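Local coordinates for protein esterase LipW (Mycobacterium marinum, PDB 3QH4) that is thought to act as an esterase, hydrolysing ester bonds with an alpha/beta-hydrolase scaffold and a strict substrate selectivity, at residues E52-V58 and H105-L109; P195-D199 and L221-H225; V264-A268 and E279-F283. All blocks are in the same frame, centred on the assembly; numbering follows the deposited sequence. Where two conformers were deposited one is given.

Interaction 1 of 3, residues E52-V58 and H105-L109; sequences ETAAAGV and HRQCL
The imidazole of H105 presents its edge to helix 31-56, with the E52 carboxylate oxygen OE1 lying in the ring plane 3.4 Å from CD2, while L109 CG, from the next turn of the same helix as H105, sits over one face near the rim. The E52 carboxylate and the ring are nearly coplanar, 22° apart. A little further round the same edge, H105 NE2 donates to T53 OG1 at 2.6 Å, with the acceptor almost in the ring plane but the bond well short of straight, 142° at the hydrogen. The far nitrogen, ND1, is hydrogen-bonded to Y78 OH, so the ring is fixed from two sides. With CG anti to the backbone N, H105 reaches from its helix to the neighbouring one. E52 OE1 has its stronger partner in R45, a salt bridge; the second carboxylate oxygen, OE2, accepts a hydrogen bond from a water that in turn accepts one from R106 NH1. That bridge joins opposite charges whose atoms do not meet; R106 itself pairs with E110 and E296. Beside these polar groups L109 spreads its two methyls: CD1 lies 3.8 Å from E52 CB, and CD2 is 3.9 Å from V58 CB and close to A56 CB. At G57, just beyond the helix, phi is positive and the chain turns to V58. Two nearly parallel helix segments, 14° apart, thus pack an N-terminal helix against the first helix after strand 85-91 of the alpha/beta-hydrolase fold.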
ATOM      1  N   GLU A  52     -18.806  -1.425   5.964  1.00 12.34           N
ATOM      2  CA  GLU A  52     -17.602  -1.092   6.711  1.00 11.12           C
ATOM      3  C   GLU A  52     -17.634   0.322   7.251  1.00 11.52           C
ATOM      4  O   GLU A  52     -17.281   0.559   8.402  1.00 11.97           O
ATOM      5  CB  GLU A  52     -16.367  -1.307   5.826  1.00 11.56           C
ATOM      6  CG  GLU A  52     -16.044  -2.804   5.634  1.00 12.09           C
ATOM      7  CD  GLU A  52     -15.183  -3.080   4.406  1.00 13.33           C
ATOM      8  OE1 GLU A  52     -14.728  -2.115   3.777  1.00 14.06           O
ATOM      9  OE2 GLU A  52     -15.027  -4.269   4.038  1.00 15.82           O
ATOM     10  N   THR A  53     -18.046   1.260   6.407  1.00 11.28           N
ATOM     11  CA  THR A  53     -18.212   2.659   6.823  1.00 11.81           C
ATOM     12  C   THR A  53     -19.247   2.794   7.945  1.00 12.35           C
ATOM     13  O   THR A  53     -19.023   3.520   8.917  1.00 12.44           O
ATOM     14  CB  THR A  53     -18.623   3.520   5.603  1.00 12.44           C
ATOM     15  OG1 THR A  53     -17.529   3.523   4.685  1.00 11.14           O
ATOM     16  CG2 THR A  53     -18.965   4.988   5.998  1.00 12.72           C
ATOM     17  N   ALA A  54     -20.364   2.078   7.811  1.00 12.98           N
ATOM     18  CA  ALA A  54     -21.410   2.139   8.850  1.00 14.40           C
ATOM     19  C   ALA A  54     -20.897   1.695  10.218  1.00 14.61           C
ATOM     20  O   ALA A  54     -21.316   2.233  11.266  1.00 15.67           O
ATOM     21  CB  ALA A  54     -22.648   1.324   8.431  1.00 15.60           C
ATOM     22  N   ALA A  55     -19.989   0.721  10.230  1.00 13.93           N
ATOM     23  CA  ALA A  55     -19.465   0.167  11.474  1.00 13.79           C
ATOM     24  C   ALA A  55     -18.379   1.039  12.131  1.00 13.66           C
ATOM     25  O   ALA A  55     -18.292   1.131  13.372  1.00 14.40           O
ATOM     26  CB  ALA A  55     -18.934  -1.253  11.236  1.00 13.59           C
ATOM     27  N   ALA A  56     -17.566   1.712  11.322  1.00 11.99           N
ATOM     28  CA  ALA A  56     -16.356   2.334  11.857  1.00 11.65           C
ATOM     29  C   ALA A  56     -16.600   3.660  12.576  1.00 12.19           C
ATOM     30  O   ALA A  56     -15.845   4.007  13.490  1.00 12.18           O
ATOM     31  CB  ALA A  56     -15.294   2.522  10.758  1.00 11.44           C
ATOM     32  N   GLY A  57     -17.635   4.391  12.153  1.00 11.14           N
ATOM     33  CA  GLY A  57     -17.883   5.723  12.705  1.00 11.05           C
ATOM     34  C   GLY A  57     -16.833   6.745  12.305  1.00 10.51           C
ATOM     35  O   GLY A  57     -16.643   7.755  12.994  1.00 11.77           O
ATOM     36  N   VAL A  58     -16.139   6.496  11.200  1.00  8.65           N
ATOM     37  CA  VAL A  58     -15.151   7.440  10.668  1.00  8.50           C
ATOM     38  C   VAL A  58     -15.816   8.193   9.508  1.00  8.53           C
ATOM     39  O   VAL A  58     -16.385   7.553   8.620  1.00  8.53           O
ATOM     40  CB  VAL A  58     -13.912   6.694  10.136  1.00  8.38           C
ATOM     41  CG1 VAL A  58     -12.967   7.648   9.350  1.00  7.99           C
ATOM     42  CG2 VAL A  58     -13.150   5.959  11.295  1.00  8.80           C
ATOM     43  N   HIS A 105     -10.341   0.021   1.505  1.00  5.09           N
ATOM     44  CA  HIS A 105     -11.222   0.856   2.364  1.00  5.84           C
ATOM     45  C   HIS A 105     -11.116   0.448   3.853  1.00  5.17           C
ATOM     46  O   HIS A 105     -11.005   1.318   4.709  1.00  6.61           O
ATOM     47  CB  HIS A 105     -12.647   0.733   1.823  1.00  5.57           C
ATOM     48  CG  HIS A 105     -13.676   1.570   2.524  1.00  7.36           C
ATOM     49  ND1 HIS A 105     -13.732   2.947   2.415  1.00  6.71           N
ATOM     50  CD2 HIS A 105     -14.749   1.207   3.265  1.00  7.37           C
ATOM     51  CE1 HIS A 105     -14.768   3.396   3.105  1.00  7.07           C
ATOM     52  NE2 HIS A 105     -15.411   2.362   3.617  1.00  7.71           N
ATOM     53  N   ARG A 106     -11.125  -0.850   4.140  1.00  6.51           N
ATOM     54  CA  ARG A 106     -11.034  -1.308   5.531  1.00  6.42           C
ATOM     55  C   ARG A 106      -9.722  -0.816   6.155  1.00  6.37           C
ATOM     56  O   ARG A 106      -9.720  -0.295   7.265  1.00  6.44           O
ATOM     57  CB  ARG A 106     -11.135  -2.829   5.627  1.00  6.51           C
ATOM     58  CG  ARG A 106     -11.058  -3.363   7.070  1.00  5.40           C
ATOM     59  CD  ARG A 106     -12.205  -2.877   7.961  1.00  7.14           C
ATOM     60  NE  ARG A 106     -12.181  -3.546   9.276  1.00  8.37           N
ATOM     61  CZ  ARG A 106     -12.703  -4.741   9.532  1.00  9.01           C
ATOM     62  NH1 ARG A 106     -13.285  -5.469   8.560  1.00  8.88           N
ATOM     63  NH2 ARG A 106     -12.612  -5.236  10.772  1.00 10.25           N
ATOM     64  N   GLN A 107      -8.602  -1.008   5.443  1.00  5.13           N
ATOM     65  CA  GLN A 107      -7.312  -0.553   5.939  1.00  5.49           C
ATOM     66  C   GLN A 107      -7.334   0.939   6.281  1.00  5.59           C
ATOM     67  O   GLN A 107      -6.792   1.352   7.314  1.00  5.77           O
ATOM     68  CB  GLN A 107      -6.223  -0.891   4.902  1.00  5.60           C
ATOM     69  CG  GLN A 107      -4.813  -0.222   5.093  1.00  7.53           C
ATOM     70  CD  GLN A 107      -4.004  -0.831   6.263  1.00  6.93           C
ATOM     71  OE1 GLN A 107      -3.104  -1.652   6.045  1.00 10.43           O
ATOM     72  NE2 GLN A 107      -4.299  -0.398   7.482  1.00  9.39           N
ATOM     73  N   CYS A 108      -7.959   1.742   5.407  1.00  5.24           N
ATOM     74  CA  CYS A 108      -8.004   3.194   5.595  1.00  5.41           C
ATOM     75  C   CYS A 108      -8.821   3.526   6.836  1.00  4.94           C
ATOM     76  O   CYS A 108      -8.423   4.406   7.615  1.00  6.19           O
ATOM     77  CB  CYS A 108      -8.567   3.912   4.351  1.00  4.83           C
ATOM     78  SG  CYS A 108      -7.387   3.885   2.965  1.00  6.79           S
ATOM     79  N   LEU A 109      -9.953   2.842   7.018  1.00  6.05           N
ATOM     80  CA  LEU A 109     -10.807   3.091   8.172  1.00  6.29           C
ATOM     81  C   LEU A 109     -10.043   2.786   9.457  1.00  6.79           C
ATOM     82  O   LEU A 109     -10.162   3.501  10.467  1.00  7.76           O
ATOM     83  CB  LEU A 109     -12.087   2.244   8.123  1.00  6.75           C
ATOM     84  CG  LEU A 109     -13.063   2.659   7.008  1.00  7.07           C
ATOM     85  CD1 LEU A 109     -14.056   1.519   6.830  1.00  8.51           C
ATOM     86  CD2 LEU A 109     -13.780   4.004   7.301  1.00  7.57           C
TER
HETATM   87  O   HOH W   1     -13.383  -5.567   5.654  1.00  8.33           O

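Interaction 2 of 3, residues P195-D199 and L221-H225; sequences PVLDD and LMWRH
W223 lays one face of its indole against the backbone and CB of D199. The CA of D199 stands 3.6 Å from the centroid of the five-membered ring and only 12° off its normal, a CH-pi contact over the face, and D199 CB follows, 3.7 Å from W223 CD2 and displaced toward the rim. The D199 carboxylate takes no part in this overlap: CG lies between the backbone N and the carbonyl carbon (chi1 65°), and OD1 forms a salt bridge with R240. D199 N, buried by the indole, has no hydrogen-bonding partner in the model. At the ring's edge, NE1 donates a hydrogen bond to a water in the indole plane at 2.9 Å, and this water lies 2.8 Å from D198 O. The direct separation of W223 NE1 and D198 O is 3.6 Å, so the water spans a gap that the two polar atoms do not close themselves.

On the benzo side V196 slides past the indole, its CG1 methyl meeting W223 CZ2 at 3.4 Å. The same methyl abuts M222 CE at 3.5 Å, tip to tip and tighter than usual for two carbons. The methionine is extended through its first two torsions and bent at the last (chi3 69°), which turns the terminal methyl to meet the valine end on. Around the contact, E263 OE1 accepts from the backbone N of both L197 and D198, and T170 OG1 is hydrogen-bonded to V196 O. The contact joins helix 216-227 to the loop following strand 189-193; since the side chain of V196 also touches S166, it lies right beside what is probably the nucleophile elbow of the alpha/beta-hydrolase active site.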
ATOM      1  N   PRO A 195       5.243  -4.194   1.311  1.00  3.65           N
ATOM      2  CA  PRO A 195       5.564  -3.410   0.096  1.00  3.67           C
ATOM      3  C   PRO A 195       6.252  -4.177  -1.031  1.00  3.81           C
ATOM      4  O   PRO A 195       7.072  -5.076  -0.803  1.00  3.58           O
ATOM      5  CB  PRO A 195       6.498  -2.315   0.610  1.00  3.25           C
ATOM      6  CG  PRO A 195       7.225  -2.964   1.821  1.00  3.02           C
ATOM      7  CD  PRO A 195       6.092  -3.789   2.459  1.00  2.91           C
ATOM      8  N   VAL A 196       5.836  -3.847  -2.238  1.00  3.29           N
ATOM      9  CA  VAL A 196       6.540  -4.227  -3.445  1.00  3.85           C
ATOM     10  C   VAL A 196       7.718  -3.247  -3.561  1.00  4.19           C
ATOM     11  O   VAL A 196       7.492  -2.031  -3.591  1.00  5.05           O
ATOM     12  CB  VAL A 196       5.561  -4.106  -4.632  1.00  3.63           C
ATOM     13  CG1 VAL A 196       6.340  -4.225  -5.933  1.00  6.24           C
ATOM     14  CG2 VAL A 196       4.482  -5.224  -4.507  1.00  5.07           C
ATOM     15  N   LEU A 197       8.956  -3.756  -3.635  1.00  3.79           N
ATOM     16  CA  LEU A 197      10.136  -2.895  -3.550  1.00  4.23           C
ATOM     17  C   LEU A 197      11.183  -3.088  -4.617  1.00  5.33           C
ATOM     18  O   LEU A 197      11.879  -2.130  -4.942  1.00  5.08           O
ATOM     19  CB  LEU A 197      10.812  -3.061  -2.161  1.00  3.70           C
ATOM     20  CG  LEU A 197       9.965  -2.555  -1.005  1.00  4.52           C
ATOM     21  CD1 LEU A 197      10.611  -3.001   0.272  1.00  5.75           C
ATOM     22  CD2 LEU A 197       9.897  -1.045  -1.051  1.00  6.57           C
ATOM     23  N   ASP A 198      11.287  -4.290  -5.180  1.00  5.28           N
ATOM     24  CA  ASP A 198      12.449  -4.586  -6.004  1.00  6.98           C
ATOM     25  C   ASP A 198      12.099  -5.544  -7.136  1.00  6.82           C
ATOM     26  O   ASP A 198      11.625  -6.663  -6.887  1.00  7.10           O
ATOM     27  CB  ASP A 198      13.560  -5.175  -5.121  1.00  7.47           C
ATOM     28  CG  ASP A 198      14.960  -5.062  -5.748  1.00 10.46           C
ATOM     29  OD1 ASP A 198      15.095  -4.992  -6.981  1.00  7.86           O
ATOM     30  OD2 ASP A 198      15.964  -5.038  -4.986  1.00 17.17           O
ATOM     31  N   ASP A 199      12.341  -5.118  -8.376  1.00  6.75           N
ATOM     32  CA  ASP A 199      12.093  -6.012  -9.516  1.00  6.43           C
ATOM     33  C   ASP A 199      13.089  -7.169  -9.606  1.00  7.15           C
ATOM     34  O   ASP A 199      12.827  -8.174 -10.265  1.00  7.88           O
ATOM     35  CB  ASP A 199      12.130  -5.213 -10.819  1.00  6.43           C
ATOM     36  CG  ASP A 199      13.496  -4.648 -11.079  1.00  7.24           C
ATOM     37  OD1 ASP A 199      13.933  -3.803 -10.264  1.00  7.04           O
ATOM     38  OD2 ASP A 199      14.112  -5.059 -12.099  1.00  7.31           O
ATOM     39  N   LEU A 221       5.263 -10.794 -13.699  1.00  5.96           N
ATOM     40  CA  LEU A 221       4.302 -10.170 -14.638  1.00  7.13           C
ATOM     41  C   LEU A 221       3.967  -8.743 -14.210  1.00  6.34           C
ATOM     42  O   LEU A 221       3.907  -7.837 -15.051  1.00  6.17           O
ATOM     43  CB  LEU A 221       3.002 -10.972 -14.706  1.00  8.13           C
ATOM     44  CG  LEU A 221       2.935 -12.134 -15.709  1.00 12.65           C
ATOM     45  CD1 LEU A 221       4.121 -13.005 -15.572  1.00 15.78           C
ATOM     46  CD2 LEU A 221       1.651 -12.942 -15.486  1.00 14.19           C
ATOM     47  N   MET A 222       3.752  -8.557 -12.905  1.00  4.73           N
ATOM     48  CA  MET A 222       3.431  -7.248 -12.329  1.00  5.21           C
ATOM     49  C   MET A 222       4.456  -6.194 -12.741  1.00  5.24           C
ATOM     50  O   MET A 222       4.086  -5.120 -13.214  1.00  5.79           O
ATOM     51  CB  MET A 222       3.376  -7.366 -10.776  1.00  5.13           C
ATOM     52  CG  MET A 222       3.204  -6.040 -10.056  1.00  6.01           C
ATOM     53  SD  MET A 222       3.489  -6.278  -8.293  1.00  5.94           S
ATOM     54  CE  MET A 222       5.260  -6.607  -8.244  1.00  4.29           C
ATOM     55  N   TRP A 223       5.744  -6.499 -12.555  1.00  4.98           N
ATOM     56  CA  TRP A 223       6.811  -5.550 -12.879  1.00  5.86           C
ATOM     57  C   TRP A 223       6.807  -5.306 -14.379  1.00  5.90           C
ATOM     58  O   TRP A 223       7.037  -4.157 -14.845  1.00  5.70           O
ATOM     59  CB  TRP A 223       8.180  -6.030 -12.380  1.00  5.04           C
ATOM     60  CG  TRP A 223       8.374  -5.727 -10.937  1.00  5.86           C
ATOM     61  CD1 TRP A 223       8.450  -6.620  -9.892  1.00  7.59           C
ATOM     62  CD2 TRP A 223       8.542  -4.435 -10.383  1.00  6.41           C
ATOM     63  NE1 TRP A 223       8.625  -5.933  -8.711  1.00  4.41           N
ATOM     64  CE2 TRP A 223       8.698  -4.589  -8.989  1.00  4.19           C
ATOM     65  CE3 TRP A 223       8.580  -3.139 -10.935  1.00  6.62           C
ATOM     66  CZ2 TRP A 223       8.897  -3.500  -8.125  1.00  7.65           C
ATOM     67  CZ3 TRP A 223       8.770  -2.042 -10.070  1.00  7.09           C
ATOM     68  CH2 TRP A 223       8.926  -2.236  -8.678  1.00  5.23           C
ATOM     69  N   ARG A 224       6.531  -6.355 -15.160  1.00  6.84           N
ATOM     70  CA  ARG A 224       6.518  -6.143 -16.631  1.00  6.73           C
ATOM     71  C   ARG A 224       5.409  -5.183 -17.063  1.00  7.37           C
ATOM     72  O   ARG A 224       5.659  -4.278 -17.890  1.00  7.42           O
ATOM     73  CB  ARG A 224       6.452  -7.481 -17.405  1.00  7.19           C
ATOM     74  CG  ARG A 224       7.789  -8.229 -17.378  1.00 10.28           C
ATOM     75  CD  ARG A 224       7.977  -9.100 -18.628  1.00 18.56           C
ATOM     76  NE  ARG A 224       6.969 -10.123 -18.745  1.00 21.04           N
ATOM     77  CZ  ARG A 224       7.020 -11.304 -18.129  1.00 24.17           C
ATOM     78  NH1 ARG A 224       8.030 -11.606 -17.312  1.00 22.96           N
ATOM     79  NH2 ARG A 224       6.044 -12.184 -18.316  1.00 24.55           N
ATOM     80  N   HIS A 225       4.196  -5.352 -16.517  1.00  7.20           N
ATOM     81  CA  HIS A 225       3.070  -4.475 -16.908  1.00  7.64           C
ATOM     82  C   HIS A 225       3.337  -3.024 -16.508  1.00  7.21           C
ATOM     83  O   HIS A 225       3.002  -2.103 -17.248  1.00  6.55           O
ATOM     84  CB  HIS A 225       1.754  -4.846 -16.217  1.00  7.75           C
ATOM     85  CG  HIS A 225       1.291  -6.241 -16.465  1.00  9.96           C
ATOM     86  ND1 HIS A 225       1.333  -6.844 -17.702  1.00 14.61           N
ATOM     87  CD2 HIS A 225       0.744  -7.145 -15.620  1.00 12.23           C
ATOM     88  CE1 HIS A 225       0.861  -8.075 -17.600  1.00 15.62           C
ATOM     89  NE2 HIS A 225       0.503  -8.283 -16.346  1.00 10.89           N
TER
HETATM   90  O   HOH W   2       9.037  -7.405  -6.294  1.00  3.77           O

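Interaction 3 of 3, residues V264-A268 and E279-F283; sequences VLDYA and ELHIF
L280 engages the buried part of the contact with both its methyls: CD2 lies 3.9 Å from A268 CB, and CD1 touches that same alanine carbon and, at 4.1 Å, V264 CG1. The small alanine, with its CB directed at the strand, allows the helix to come near here, and A268 and L280 are the residues whose backbones approach most closely, 6.9 Å between CA atoms. L280 gets there with CG anti to the backbone N (chi1 162°) and a bend at the next bond. While V264 and A268 are buried, the other side faces solvent at similar distances. There L265 CD2 reaches across to I282 CG1 at 3.9 Å, the two side chains crossing at about a right angle, and also meets L280 CD2; all three residues remain partly exposed. The loosest pair is V264 CG1 with I282 CD1, 4.4 Å apart. No hydrogen bond joins the segments. Helix and strand run nearly antiparallel (163°), with axes 9.9 Å apart, as expected for the crossover helix of a beta-alpha-beta unit: strand 250-255, helix 261-273, then edge strand 278-283, which is hydrogen-bonded through its backbone to strand 250-255 and has helix 298-315 packed against H281 and F283.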
ATOM      1  N   VAL A 264      11.554  -7.011   1.545  1.00  4.15           N
ATOM      2  CA  VAL A 264      11.161  -6.245   2.727  1.00  3.97           C
ATOM      3  C   VAL A 264      12.281  -6.266   3.762  1.00  3.63           C
ATOM      4  O   VAL A 264      12.684  -5.225   4.269  1.00  3.55           O
ATOM      5  CB  VAL A 264       9.852  -6.783   3.347  1.00  2.83           C
ATOM      6  CG1 VAL A 264       9.677  -6.254   4.788  1.00  5.62           C
ATOM      7  CG2 VAL A 264       8.693  -6.352   2.508  1.00  4.65           C
ATOM      8  N   LEU A 265      12.779  -7.456   4.065  1.00  3.29           N
ATOM      9  CA  LEU A 265      13.875  -7.578   5.008  1.00  4.57           C
ATOM     10  C   LEU A 265      15.141  -6.827   4.540  1.00  5.25           C
ATOM     11  O   LEU A 265      15.796  -6.171   5.349  1.00  5.04           O
ATOM     12  CB  LEU A 265      14.178  -9.058   5.264  1.00  4.87           C
ATOM     13  CG  LEU A 265      13.103  -9.835   6.011  1.00  6.90           C
ATOM     14  CD1 LEU A 265      13.428 -11.341   5.995  1.00  7.10           C
ATOM     15  CD2 LEU A 265      12.994  -9.311   7.472  1.00  7.45           C
ATOM     16  N   ASP A 266      15.508  -6.958   3.258  1.00  5.44           N
ATOM     17  CA  ASP A 266      16.675  -6.253   2.700  0.60  6.58           C
ATOM     18  C   ASP A 266      16.504  -4.734   2.884  1.00  6.34           C
ATOM     19  O   ASP A 266      17.424  -4.025   3.300  1.00  5.99           O
ATOM     20  CB  ASP A 266      16.838  -6.574   1.198  0.60  7.25           C
ATOM     21  CG  ASP A 266      17.227  -8.048   0.907  0.60  9.40           C
ATOM     22  OD1 ASP A 266      17.757  -8.761   1.781  0.60 12.76           O
ATOM     23  OD2 ASP A 266      17.014  -8.491  -0.256  0.60 14.87           O
ATOM     24  N   TYR A 267      15.311  -4.238   2.566  1.00  5.43           N
ATOM     25  CA  TYR A 267      15.053  -2.788   2.599  1.00  5.12           C
ATOM     26  C   TYR A 267      15.105  -2.292   4.043  1.00  4.36           C
ATOM     27  O   TYR A 267      15.687  -1.244   4.328  1.00  4.32           O
ATOM     28  CB  TYR A 267      13.681  -2.478   1.990  1.00  4.31           C
ATOM     29  CG  TYR A 267      13.469  -1.022   1.579  1.00  5.94           C
ATOM     30  CD1 TYR A 267      14.229  -0.447   0.542  1.00  6.60           C
ATOM     31  CD2 TYR A 267      12.535  -0.229   2.220  1.00  5.56           C
ATOM     32  CE1 TYR A 267      14.031   0.901   0.158  1.00  8.21           C
ATOM     33  CE2 TYR A 267      12.340   1.111   1.852  1.00  6.78           C
ATOM     34  CZ  TYR A 267      13.077   1.652   0.802  1.00  9.11           C
ATOM     35  OH  TYR A 267      12.860   2.968   0.433  1.00  9.31           O
ATOM     36  N   ALA A 268      14.481  -3.045   4.943  1.00  4.09           N
ATOM     37  CA  ALA A 268      14.521  -2.679   6.366  1.00  4.97           C
ATOM     38  C   ALA A 268      15.966  -2.597   6.889  1.00  5.32           C
ATOM     39  O   ALA A 268      16.340  -1.641   7.601  1.00  4.92           O
ATOM     40  CB  ALA A 268      13.682  -3.680   7.190  1.00  5.83           C
ATOM     41  N   GLU A 279      10.661   0.570  12.366  1.00  3.74           N
ATOM     42  CA  GLU A 279       9.990  -0.518  13.087  1.00  3.26           C
ATOM     43  C   GLU A 279       9.656  -1.562  12.041  1.00  3.71           C
ATOM     44  O   GLU A 279       9.054  -1.251  11.001  1.00  4.02           O
ATOM     45  CB  GLU A 279       8.734   0.011  13.790  1.00  3.80           C
ATOM     46  CG  GLU A 279       7.991  -1.100  14.542  1.00  3.54           C
ATOM     47  CD  GLU A 279       7.076  -0.577  15.633  1.00  7.77           C
ATOM     48  OE1 GLU A 279       6.473   0.481  15.424  1.00  8.93           O
ATOM     49  OE2 GLU A 279       6.968  -1.222  16.707  1.00  8.98           O
ATOM     50  N   LEU A 280      10.033  -2.809  12.307  1.00  3.12           N
ATOM     51  CA  LEU A 280       9.836  -3.871  11.327  1.00  3.02           C
ATOM     52  C   LEU A 280       9.097  -5.016  11.983  1.00  3.00           C
ATOM     53  O   LEU A 280       9.430  -5.396  13.093  1.00  3.51           O
ATOM     54  CB  LEU A 280      11.196  -4.390  10.835  1.00  3.08           C
ATOM     55  CG  LEU A 280      11.243  -5.760  10.137  1.00  3.69           C
ATOM     56  CD1 LEU A 280      10.562  -5.662   8.761  1.00  2.93           C
ATOM     57  CD2 LEU A 280      12.706  -6.234  10.008  1.00  3.83           C
ATOM     58  N   HIS A 281       8.106  -5.572  11.279  1.00  3.45           N
ATOM     59  CA  HIS A 281       7.464  -6.805  11.745  1.00  2.94           C
ATOM     60  C   HIS A 281       7.236  -7.819  10.641  1.00  3.71           C
ATOM     61  O   HIS A 281       6.709  -7.462   9.567  1.00  3.06           O
ATOM     62  CB  HIS A 281       6.097  -6.551  12.387  1.00  3.73           C
ATOM     63  CG  HIS A 281       5.665  -7.676  13.264  1.00  3.08           C
ATOM     64  ND1 HIS A 281       5.989  -7.732  14.598  1.00  3.97           N
ATOM     65  CD2 HIS A 281       4.958  -8.799  12.997  1.00  3.31           C
ATOM     66  CE1 HIS A 281       5.505  -8.838  15.122  1.00  4.11           C
ATOM     67  NE2 HIS A 281       4.873  -9.505  14.173  1.00  3.78           N
ATOM     68  N   ILE A 282       7.609  -9.068  10.924  1.00  3.44           N
ATOM     69  CA  ILE A 282       7.263 -10.181  10.036  1.00  2.97           C
ATOM     70  C   ILE A 282       6.221 -11.008  10.797  1.00  3.32           C
ATOM     71  O   ILE A 282       6.477 -11.484  11.899  1.00  3.40           O
ATOM     72  CB  ILE A 282       8.494 -11.075   9.696  1.00  3.65           C
ATOM     73  CG1 ILE A 282       9.564 -10.266   8.943  1.00  3.25           C
ATOM     74  CG2 ILE A 282       8.052 -12.308   8.839  1.00  4.06           C
ATOM     75  CD1 ILE A 282       9.035  -9.650   7.588  1.00  6.62           C
ATOM     76  N   PHE A 283       5.053 -11.187  10.179  1.00  2.97           N
ATOM     77  CA  PHE A 283       3.955 -11.924  10.806  1.00  4.56           C
ATOM     78  C   PHE A 283       4.005 -13.376  10.374  1.00  4.82           C
ATOM     79  O   PHE A 283       4.053 -13.663   9.171  1.00  5.23           O
ATOM     80  CB  PHE A 283       2.609 -11.315  10.372  1.00  4.37           C
ATOM     81  CG  PHE A 283       2.361  -9.965  10.970  1.00  2.95           C
ATOM     82  CD1 PHE A 283       1.754  -9.866  12.243  1.00  5.04           C
ATOM     83  CD2 PHE A 283       2.712  -8.813  10.287  1.00  4.33           C
ATOM     84  CE1 PHE A 283       1.503  -8.602  12.811  1.00  5.58           C
ATOM     85  CE2 PHE A 283       2.498  -7.528  10.870  1.00  5.90           C
ATOM     86  CZ  PHE A 283       1.884  -7.452  12.136  1.00  4.83           C
TER

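The three contacts illustrate how chemistry follows place in an alpha/beta-hydrolase fold. Interaction 2 is buried, whereas interactions 1 and 3 are only partly so, at the periphery. Interaction 1 pairs helix with helix and mixes direct and water-mediated polar links with apolar packing; interaction 3, on the outermost strand, is wholly apolar; interaction 2 relies on an aromatic face, methyl packing and one water. Interactions 2 and 3 touch, with P195 and L197 resting on V264 and Y267, so the loop near the probable active site leans on helix 261-273. Interaction 1 stands apart, its centre about 29 Å from that of interaction 2, across the chain's centre.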